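PDB 4K2M: NTD biosynthesis operon protein NtdA from Bacillus subtilis subsp. subtilis, which catalyses the pyridoxal phosphate-dependent, reversible transamination between glutamate and 3-dehydro-glucose 6-phosphate that yields kanosamine 6-phosphate, on the route to the antibiotic kanosamine. Local coordinates for residues A[352-366]-A[406-418]. Residues are numbered along the deposited sequence; the frame is centred on the assembly and turned at random.
With EDO (1,2-ethanediol), chain G; EDO (1,2-ethanediol), chain D.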
ATOM      1  N   LEU A 352      -9.185  -4.739  21.502  1.00 10.58           N
ATOM      2  CA  LEU A 352     -10.576  -5.176  21.547  1.00 12.79           C
ATOM      3  C   LEU A 352     -10.843  -5.685  22.951  1.00 13.22           C
ATOM      4  O   LEU A 352      -9.908  -6.090  23.643  1.00 15.52           O
ATOM      5  CB  LEU A 352     -10.840  -6.265  20.491  1.00 11.89           C
ATOM      6  CG  LEU A 352     -10.851  -5.721  19.048  1.00 12.56           C
ATOM      7  CD1 LEU A 352     -10.375  -6.761  18.002  1.00 16.92           C
ATOM      8  CD2 LEU A 352     -12.233  -5.181  18.669  1.00 16.59           C
ATOM      9  N   PHE A 353     -12.108  -5.662  23.375  1.00 12.65           N
ATOM     10  CA  PHE A 353     -12.465  -6.048  24.742  1.00 12.09           C
ATOM     11  C   PHE A 353     -13.431  -7.220  24.695  1.00 13.94           C
ATOM     12  O   PHE A 353     -14.631  -7.032  24.452  1.00 13.95           O
ATOM     13  CB  PHE A 353     -13.127  -4.889  25.508  1.00 11.85           C
ATOM     14  CG  PHE A 353     -13.382  -5.219  26.951  1.00 12.05           C
ATOM     15  CD1 PHE A 353     -12.386  -5.008  27.900  1.00 13.41           C
ATOM     16  CD2 PHE A 353     -14.592  -5.802  27.353  1.00 11.97           C
ATOM     17  CE1 PHE A 353     -12.583  -5.356  29.238  1.00 13.09           C
ATOM     18  CE2 PHE A 353     -14.804  -6.142  28.697  1.00 12.37           C
ATOM     19  CZ  PHE A 353     -13.786  -5.925  29.635  1.00 13.19           C
ATOM     20  N   PRO A 354     -12.914  -8.432  24.908  1.00 11.51           N
ATOM     21  CA  PRO A 354     -13.770  -9.620  24.791  1.00 11.97           C
ATOM     22  C   PRO A 354     -14.309 -10.101  26.121  1.00 13.53           C
ATOM     23  O   PRO A 354     -13.557 -10.245  27.103  1.00 15.58           O
ATOM     24  CB  PRO A 354     -12.819 -10.677  24.222  1.00 13.82           C
ATOM     25  CG  PRO A 354     -11.472 -10.295  24.777  1.00 17.32           C
ATOM     26  CD  PRO A 354     -11.479  -8.772  24.951  1.00 15.10           C
ATOM     27  N   ILE A 355     -15.616 -10.342  26.161  1.00 14.43           N
ATOM     28  CA  ILE A 355     -16.191 -11.101  27.265  1.00 14.33           C
ATOM     29  C   ILE A 355     -16.655 -12.422  26.679  1.00 16.12           C
ATOM     30  O   ILE A 355     -16.668 -12.592  25.460  1.00 14.23           O
ATOM     31  CB  ILE A 355     -17.364 -10.375  27.940  1.00 12.37           C
ATOM     32  CG1 ILE A 355     -18.558 -10.272  26.995  1.00 14.94           C
ATOM     33  CG2 ILE A 355     -16.947  -8.968  28.421  1.00 12.71           C
ATOM     34  CD1 ILE A 355     -19.795  -9.646  27.652  1.00 18.30           C
ATOM     35  N   LYS A 356     -17.005 -13.384  27.521  1.00 12.75           N
ATOM     36  CA  LYS A 356     -17.623 -14.603  26.988  1.00 15.16           C
ATOM     37  C   LYS A 356     -19.006 -14.759  27.597  1.00 18.24           C
ATOM     38  O   LYS A 356     -19.185 -14.518  28.794  1.00 19.80           O
ATOM     39  CB  LYS A 356     -16.744 -15.834  27.253  1.00 17.50           C
ATOM     40  CG  LYS A 356     -15.417 -15.836  26.484  1.00 18.01           C
ATOM     41  CD  LYS A 356     -14.395 -16.834  27.077  1.00 25.13           C
ATOM     42  CE  LYS A 356     -14.739 -18.273  26.804  1.00 35.03           C
ATOM     43  NZ  LYS A 356     -13.740 -19.209  27.456  1.00 24.64           N
ATOM     44  N   VAL A 357     -19.977 -15.116  26.761  1.00 17.49           N
ATOM     45  CA  VAL A 357     -21.341 -15.358  27.223  1.00 16.49           C
ATOM     46  C   VAL A 357     -21.682 -16.797  26.851  1.00 21.96           C
ATOM     47  O   VAL A 357     -20.893 -17.459  26.179  1.00 19.55           O
ATOM     48  CB  VAL A 357     -22.334 -14.377  26.569  1.00 16.57           C
ATOM     49  CG1 VAL A 357     -21.953 -12.920  26.921  1.00 16.41           C
ATOM     50  CG2 VAL A 357     -22.334 -14.554  25.069  1.00 18.09           C
ATOM     51  N   ARG A 358     -22.839 -17.293  27.273  1.00 19.96           N
ATOM     52  CA  ARG A 358     -23.236 -18.644  26.880  1.00 22.53           C
ATOM     53  C   ARG A 358     -23.413 -18.758  25.364  1.00 17.98           C
ATOM     54  O   ARG A 358     -23.985 -17.872  24.715  1.00 19.32           O
ATOM     55  CB  ARG A 358     -24.515 -19.071  27.601  1.00 21.93           C
ATOM     56  CG  ARG A 358     -24.317 -19.419  29.071  1.00 37.96           C
ATOM     57  CD  ARG A 358     -25.662 -19.701  29.731  1.00 45.45           C
ATOM     58  NE  ARG A 358     -26.622 -20.231  28.765  1.00 58.22           N
ATOM     59  CZ  ARG A 358     -26.784 -21.524  28.508  1.00 53.76           C
ATOM     60  NH1 ARG A 358     -26.052 -22.422  29.154  1.00 65.01           N
ATOM     61  NH2 ARG A 358     -27.678 -21.920  27.606  1.00 57.65           N
ATOM     62  N   THR A 359     -22.918 -19.859  24.798  1.00 19.27           N
ATOM     63  CA  THR A 359     -23.035 -20.086  23.358  1.00 16.79           C
ATOM     64  C   THR A 359     -24.480 -19.953  22.878  1.00 17.08           C
ATOM     65  O   THR A 359     -24.760 -19.329  21.841  1.00 17.80           O
ATOM     66  CB  THR A 359     -22.523 -21.491  23.012  1.00 22.55           C
ATOM     67  OG1 THR A 359     -21.133 -21.575  23.349  1.00 22.13           O
ATOM     68  CG2 THR A 359     -22.707 -21.792  21.533  1.00 17.15           C
ATOM     69  N   GLU A 360     -25.393 -20.516  23.666  1.00 23.77           N
ATOM     70  CA  GLU A 360     -26.795 -20.621  23.285  1.00 26.16           C
ATOM     71  C   GLU A 360     -27.507 -19.276  23.393  1.00 24.62           C
ATOM     72  O   GLU A 360     -28.583 -19.101  22.826  1.00 23.77           O
ATOM     73  CB  GLU A 360     -27.506 -21.643  24.183  1.00 30.89           C
ATOM     74  CG  GLU A 360     -26.884 -23.046  24.177  1.00 41.27           C
ATOM     75  CD  GLU A 360     -25.702 -23.196  25.132  1.00 43.05           C
ATOM     76  OE1 GLU A 360     -25.110 -22.172  25.534  1.00 41.27           O
ATOM     77  OE2 GLU A 360     -25.365 -24.347  25.491  1.00 54.11           O
ATOM     78  N   ASP A 361     -26.895 -18.330  24.101  1.00 18.99           N
ATOM     79  CA  ASP A 361     -27.526 -17.028  24.345  1.00 20.29           C
ATOM     80  C   ASP A 361     -26.938 -15.848  23.565  1.00 28.71           C
ATOM     81  O   ASP A 361     -27.539 -14.769  23.536  1.00 20.08           O
ATOM     82  CB  ASP A 361     -27.456 -16.688  25.841  1.00 27.09           C
ATOM     83  CG  ASP A 361     -28.227 -17.669  26.706  1.00 26.45           C
ATOM     84  OD1 ASP A 361     -29.142 -18.319  26.182  1.00 30.73           O
ATOM     85  OD2 ASP A 361     -27.918 -17.774  27.914  1.00 33.73           O
ATOM     86  N   ARG A 362     -25.770 -16.029  22.949  1.00 20.46           N
ATOM     87  CA  ARG A 362     -25.059 -14.880  22.368  1.00 21.14           C
ATOM     88  C   ARG A 362     -25.834 -14.129  21.292  1.00 20.77           C
ATOM     89  O   ARG A 362     -25.907 -12.909  21.323  1.00 20.04           O
ATOM     90  CB  ARG A 362     -23.679 -15.259  21.818  1.00 20.78           C
ATOM     91  CG  ARG A 362     -22.885 -14.015  21.360  1.00 18.54           C
ATOM     92  CD  ARG A 362     -21.529 -14.377  20.779  1.00 17.36           C
ATOM     93  NE  ARG A 362     -21.643 -15.194  19.569  1.00 16.34           N
ATOM     94  CZ  ARG A 362     -20.602 -15.755  18.963  1.00 19.76           C
ATOM     95  NH1 ARG A 362     -19.382 -15.576  19.457  1.00 15.54           N
ATOM     96  NH2 ARG A 362     -20.779 -16.503  17.876  1.00 19.93           N
ATOM     97  N   ALA A 363     -26.400 -14.842  20.328  1.00 18.59           N
ATOM     98  CA  ALA A 363     -27.153 -14.179  19.270  1.00 20.33           C
ATOM     99  C   ALA A 363     -28.297 -13.350  19.849  1.00 22.50           C
ATOM    100  O   ALA A 363     -28.530 -12.215  19.410  1.00 19.38           O
ATOM    101  CB  ALA A 363     -27.685 -15.194  18.263  1.00 23.41           C
ATOM    102  N   ASP A 364     -28.997 -13.900  20.842  1.00 24.44           N
ATOM    103  CA  ASP A 364     -30.098 -13.166  21.470  1.00 27.27           C
ATOM    104  C   ASP A 364     -29.604 -11.983  22.299  1.00 25.12           C
ATOM    105  O   ASP A 364     -30.244 -10.931  22.332  1.00 20.53           O
ATOM    106  CB  ASP A 364     -30.941 -14.075  22.357  1.00 25.21           C
ATOM    107  CG  ASP A 364     -32.332 -13.508  22.607  1.00 45.32           C
ATOM    108  OD1 ASP A 364     -32.993 -13.071  21.635  1.00 46.56           O
ATOM    109  OD2 ASP A 364     -32.766 -13.487  23.773  1.00 42.22           O
ATOM    110  N   ILE A 365     -28.481 -12.159  22.990  1.00 17.02           N
ATOM    111  CA  ILE A 365     -27.883 -11.052  23.752  1.00 19.02           C
ATOM    112  C   ILE A 365     -27.547  -9.895  22.827  1.00 23.65           C
ATOM    113  O   ILE A 365     -27.858  -8.740  23.133  1.00 21.35           O
ATOM    114  CB  ILE A 365     -26.617 -11.496  24.506  1.00 23.84           C
ATOM    115  CG1 ILE A 365     -26.978 -12.402  25.682  1.00 20.50           C
ATOM    116  CG2 ILE A 365     -25.830 -10.293  25.021  1.00 18.99           C
ATOM    117  CD1 ILE A 365     -25.834 -13.310  26.132  1.00 16.41           C
ATOM    118  N   MET A 366     -26.930 -10.201  21.686  1.00 16.37           N
ATOM    119  CA  MET A 366     -26.554  -9.165  20.733  1.00 17.06           C
ATOM    120  C   MET A 366     -27.759  -8.457  20.152  1.00 19.76           C
ATOM    121  O   MET A 366     -27.761  -7.227  20.005  1.00 18.10           O
ATOM    122  CB  MET A 366     -25.698  -9.758  19.609  1.00 17.16           C
ATOM    123  CG  MET A 366     -24.395 -10.327  20.102  1.00 16.62           C
ATOM    124  SD  MET A 366     -23.416 -10.994  18.737  1.00 22.00           S
ATOM    125  CE  MET A 366     -22.908  -9.502  17.874  1.00 17.23           C
ATOM    126  N   GLU A 406     -12.914 -23.480  18.904  1.00 13.95           N
ATOM    127  CA  GLU A 406     -14.305 -23.496  18.464  1.00 16.58           C
ATOM    128  C   GLU A 406     -15.285 -23.097  19.569  1.00 16.29           C
ATOM    129  O   GLU A 406     -16.243 -22.349  19.332  1.00 17.15           O
ATOM    130  CB  GLU A 406     -14.650 -24.864  17.863  1.00 15.12           C
ATOM    131  CG  GLU A 406     -14.037 -25.104  16.475  1.00 14.12           C
ATOM    132  CD  GLU A 406     -13.876 -26.588  16.163  1.00 23.13           C
ATOM    133  OE1 GLU A 406     -14.685 -27.375  16.698  1.00 20.48           O
ATOM    134  OE2 GLU A 406     -12.945 -26.974  15.407  1.00 16.55           O
ATOM    135  N   LYS A 407     -15.050 -23.586  20.779  1.00 15.54           N
ATOM    136  CA  LYS A 407     -15.924 -23.244  21.897  1.00 14.12           C
ATOM    137  C   LYS A 407     -15.798 -21.755  22.234  1.00 17.76           C
ATOM    138  O   LYS A 407     -16.801 -21.056  22.340  1.00 17.03           O
ATOM    139  CB  LYS A 407     -15.605 -24.111  23.124  1.00 18.13           C
ATOM    140  CG  LYS A 407     -16.532 -23.885  24.335  1.00 20.59           C
ATOM    141  CD  LYS A 407     -18.007 -23.998  23.932  1.00 23.76           C
ATOM    142  CE  LYS A 407     -18.934 -23.838  25.146  1.00 29.29           C
ATOM    143  NZ  LYS A 407     -20.380 -23.886  24.753  1.00 28.77           N
ATOM    144  N   ALA A 408     -14.570 -21.258  22.346  1.00 14.76           N
ATOM    145  CA  ALA A 408     -14.375 -19.840  22.681  1.00 16.79           C
ATOM    146  C   ALA A 408     -14.948 -18.946  21.588  1.00 15.56           C
ATOM    147  O   ALA A 408     -15.529 -17.894  21.856  1.00 14.66           O
ATOM    148  CB  ALA A 408     -12.906 -19.542  22.904  1.00 18.77           C
ATOM    149  N   HIS A 409     -14.778 -19.371  20.344  1.00 14.95           N
ATOM    150  CA  HIS A 409     -15.303 -18.648  19.192  1.00 13.61           C
ATOM    151  C   HIS A 409     -16.820 -18.462  19.254  1.00 17.23           C
ATOM    152  O   HIS A 409     -17.350 -17.448  18.786  1.00 18.14           O
ATOM    153  CB  HIS A 409     -14.946 -19.413  17.914  1.00 17.75           C
ATOM    154  CG  HIS A 409     -15.522 -18.806  16.676  1.00 18.25           C
ATOM    155  ND1 HIS A 409     -15.218 -17.528  16.266  1.00 20.34           N
ATOM    156  CD2 HIS A 409     -16.374 -19.307  15.753  1.00 18.51           C
ATOM    157  CE1 HIS A 409     -15.858 -17.265  15.142  1.00 16.01           C
ATOM    158  NE2 HIS A 409     -16.565 -18.328  14.806  1.00 21.59           N
ATOM    159  N   SER A 410     -17.515 -19.444  19.827  1.00 14.97           N
ATOM    160  CA  SER A 410     -18.976 -19.401  19.933  1.00 18.77           C
ATOM    161  C   SER A 410     -19.449 -18.576  21.126  1.00 20.27           C
ATOM    162  O   SER A 410     -20.633 -18.237  21.233  1.00 17.91           O
ATOM    163  CB  SER A 410     -19.538 -20.827  20.037  1.00 15.55           C
ATOM    164  OG  SER A 410     -19.281 -21.361  21.323  1.00 18.56           O
ATOM    165  N   GLN A 411     -18.526 -18.235  22.021  1.00 14.45           N
ATOM    166  CA  GLN A 411     -18.902 -17.539  23.252  1.00 14.78           C
ATOM    167  C   GLN A 411     -18.507 -16.074  23.265  1.00 16.13           C
ATOM    168  O   GLN A 411     -19.092 -15.274  23.997  1.00 15.62           O
ATOM    169  CB  GLN A 411     -18.245 -18.216  24.459  1.00 15.86           C
ATOM    170  CG  GLN A 411     -18.806 -19.581  24.796  1.00 14.77           C
ATOM    171  CD  GLN A 411     -18.242 -20.090  26.091  1.00 25.07           C
ATOM    172  OE1 GLN A 411     -17.146 -20.642  26.124  1.00 28.97           O
ATOM    173  NE2 GLN A 411     -18.964 -19.856  27.182  1.00 39.72           N
ATOM    174  N   VAL A 412     -17.501 -15.727  22.474  1.00 11.74           N
ATOM    175  CA  VAL A 412     -16.862 -14.416  22.629  1.00 12.68           C
ATOM    176  C   VAL A 412     -17.772 -13.307  22.138  1.00 12.81           C
ATOM    177  O   VAL A 412     -18.490 -13.450  21.137  1.00 14.13           O
ATOM    178  CB  VAL A 412     -15.478 -14.354  21.911  1.00 14.26           C
ATOM    179  CG1 VAL A 412     -15.648 -14.449  20.396  1.00 18.19           C
ATOM    180  CG2 VAL A 412     -14.711 -13.073  22.303  1.00 15.94           C
ATOM    181  N   LEU A 413     -17.746 -12.192  22.861  1.00 13.33           N
ATOM    182  CA  LEU A 413     -18.521 -11.020  22.493  1.00 16.63           C
ATOM    183  C   LEU A 413     -17.667  -9.796  22.786  1.00 14.10           C
ATOM    184  O   LEU A 413     -17.161  -9.642  23.899  1.00 14.30           O
ATOM    185  CB  LEU A 413     -19.811 -10.953  23.321  1.00 14.57           C
ATOM    186  CG  LEU A 413     -20.756  -9.829  22.913  1.00 16.88           C
ATOM    187  CD1 LEU A 413     -21.087  -9.986  21.437  1.00 20.01           C
ATOM    188  CD2 LEU A 413     -22.024  -9.857  23.737  1.00 23.44           C
ATOM    189  N   HIS A 414     -17.502  -8.933  21.791  1.00 12.92           N
ATOM    190  CA  HIS A 414     -16.703  -7.731  21.982  1.00 12.62           C
ATOM    191  C   HIS A 414     -17.579  -6.529  22.290  1.00 13.39           C
ATOM    192  O   HIS A 414     -18.582  -6.285  21.595  1.00 14.39           O
ATOM    193  CB  HIS A 414     -15.828  -7.483  20.744  1.00 11.97           C
ATOM    194  CG  HIS A 414     -14.760  -8.514  20.574  1.00 11.72           C
ATOM    195  ND1 HIS A 414     -14.825  -9.516  19.628  1.00 15.24           N
ATOM    196  CD2 HIS A 414     -13.622  -8.728  21.279  1.00 12.07           C
ATOM    197  CE1 HIS A 414     -13.756 -10.290  19.743  1.00 15.10           C
ATOM    198  NE2 HIS A 414     -13.012  -9.834  20.736  1.00 12.71           N
ATOM    199  N   LEU A 415     -17.175  -5.780  23.320  1.00 11.33           N
ATOM    200  CA  LEU A 415     -17.885  -4.587  23.758  1.00  9.76           C
ATOM    201  C   LEU A 415     -17.160  -3.362  23.216  1.00 11.56           C
ATOM    202  O   LEU A 415     -15.941  -3.406  23.055  1.00 14.47           O
ATOM    203  CB  LEU A 415     -17.891  -4.533  25.283  1.00 13.05           C
ATOM    204  CG  LEU A 415     -18.443  -5.770  25.978  1.00 16.03           C
ATOM    205  CD1 LEU A 415     -18.533  -5.446  27.466  1.00 15.60           C
ATOM    206  CD2 LEU A 415     -19.812  -6.139  25.416  1.00 15.21           C
ATOM    207  N   PRO A 416     -17.889  -2.263  22.955  1.00 14.92           N
ATOM    208  CA  PRO A 416     -17.228  -1.065  22.417  1.00 12.89           C
ATOM    209  C   PRO A 416     -16.063  -0.600  23.292  1.00 16.41           C
ATOM    210  O   PRO A 416     -16.209  -0.529  24.520  1.00 15.55           O
ATOM    211  CB  PRO A 416     -18.344  -0.011  22.443  1.00 13.53           C
ATOM    212  CG  PRO A 416     -19.599  -0.820  22.267  1.00 14.33           C
ATOM    213  CD  PRO A 416     -19.355  -2.089  23.049  1.00 13.35           C
ATOM    214  N   LEU A 417     -14.914  -0.317  22.674  1.00 11.67           N
ATOM    215  CA  LEU A 417     -13.754   0.193  23.416  1.00  8.69           C
ATOM    216  C   LEU A 417     -12.784   0.858  22.433  1.00 13.89           C
ATOM    217  O   LEU A 417     -12.199   0.206  21.571  1.00 14.78           O
ATOM    218  CB  LEU A 417     -13.069  -0.916  24.230  1.00 11.62           C
ATOM    219  CG  LEU A 417     -12.118  -0.421  25.348  1.00 14.03           C
ATOM    220  CD1 LEU A 417     -11.857  -1.500  26.409  1.00 13.37           C
ATOM    221  CD2 LEU A 417     -10.775   0.072  24.793  1.00 14.50           C
ATOM    222  N   TYR A 418     -12.625   2.169  22.559  1.00 12.51           N
ATOM    223  CA  TYR A 418     -11.645   2.874  21.746  1.00 13.89           C
ATOM    224  C   TYR A 418     -11.380   4.167  22.498  1.00 12.71           C
ATOM    225  O   TYR A 418     -12.174   4.538  23.373  1.00 13.33           O
ATOM    226  CB  TYR A 418     -12.162   3.091  20.308  1.00 13.99           C
ATOM    227  CG  TYR A 418     -13.502   3.807  20.246  1.00 12.54           C
ATOM    228  CD1 TYR A 418     -13.572   5.185  20.073  1.00 11.90           C
ATOM    229  CD2 TYR A 418     -14.691   3.092  20.352  1.00 13.86           C
ATOM    230  CE1 TYR A 418     -14.799   5.848  20.025  1.00 12.72           C
ATOM    231  CE2 TYR A 418     -15.922   3.745  20.304  1.00 14.62           C
ATOM    232  CZ  TYR A 418     -15.960   5.117  20.150  1.00 12.89           C
ATOM    233  OH  TYR A 418     -17.181   5.755  20.100  1.00 16.54           O
TER
HETATM  234  C1  EDO G 505     -13.189 -15.811  18.315  1.00 23.19           C
HETATM  235  O1  EDO G 505     -12.817 -16.658  17.231  1.00 31.14           O
HETATM  236  C2  EDO G 505     -12.282 -16.059  19.512  1.00 18.57           C
HETATM  237  O2  EDO G 505     -10.977 -15.557  19.213  1.00 24.64           O
HETATM  238  C1  EDO D 502     -12.975 -13.316  28.653  1.00 18.18           C
HETATM  239  O1  EDO D 502     -12.115 -12.482  27.878  1.00 18.74           O
HETATM  240  C2  EDO D 502     -12.269 -14.658  28.870  1.00 21.49           C
HETATM  241  O2  EDO D 502     -11.054 -14.427  29.586  1.00 25.88           O
HETATM  242  O   HOH W   1     -13.958  -4.427  21.670  1.00 12.18           O
HETATM  243  O   HOH W   2     -14.529 -21.250  25.917  1.00 26.85           O
HETATM  244  O   HOH W   3     -22.931 -18.667  19.892  1.00 23.91           O
HETATM  245  O   HOH W   4     -21.803 -21.910  26.647  1.00 26.36           O
HETATM  246  O   HOH W   5     -19.129 -18.010  16.181  1.00 37.87           O
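With CG trans to the backbone N (chi1 -174°) and a bend at chi3 (63°), the side chain of R362 reaches from the first turn of its helix to the junction where helix 403-411 gives way to strand 412-415. The arginine thus joins the start of helix 362-373 to this junction beside the antiparallel two-stranded sheet 353-356/412-415, which lies apart from the seven-stranded sheet of this aspartate aminotransferase-fold enzyme. NH1 of R362 donates to O of H409 at 2.8 Å and to O of V412 at 2.9 Å, the latter in the carbonyl plane on a lone pair, while S410 O sits over the centre of one guanidinium face; the example illustrates how a single arginine nitrogen can serve two backbone carbonyls, one from a helix end and one from the strand it leads into. Between the strands, I355 and L413 exchange a reciprocal pair of backbone bonds, and V357 N continues the ladder to Q411 O. On the face carrying I355 and L413, CD1 of L413 packs against CG of M366 (3.6 Å); helix 423-441 also borders this face through L433. P354 and H414 occupy the other face, CB of P354 lying 3.6 Å from NE2 of H414, whose ring meets Y201 edge-to-face. At the strand-to-helix turn, OG1 of T359 accepts from K407 NZ and donates to S410 OG, each at 2.8 Å, and S410 OG in turn donates a hydrogen bond to K407 O (2.7 Å).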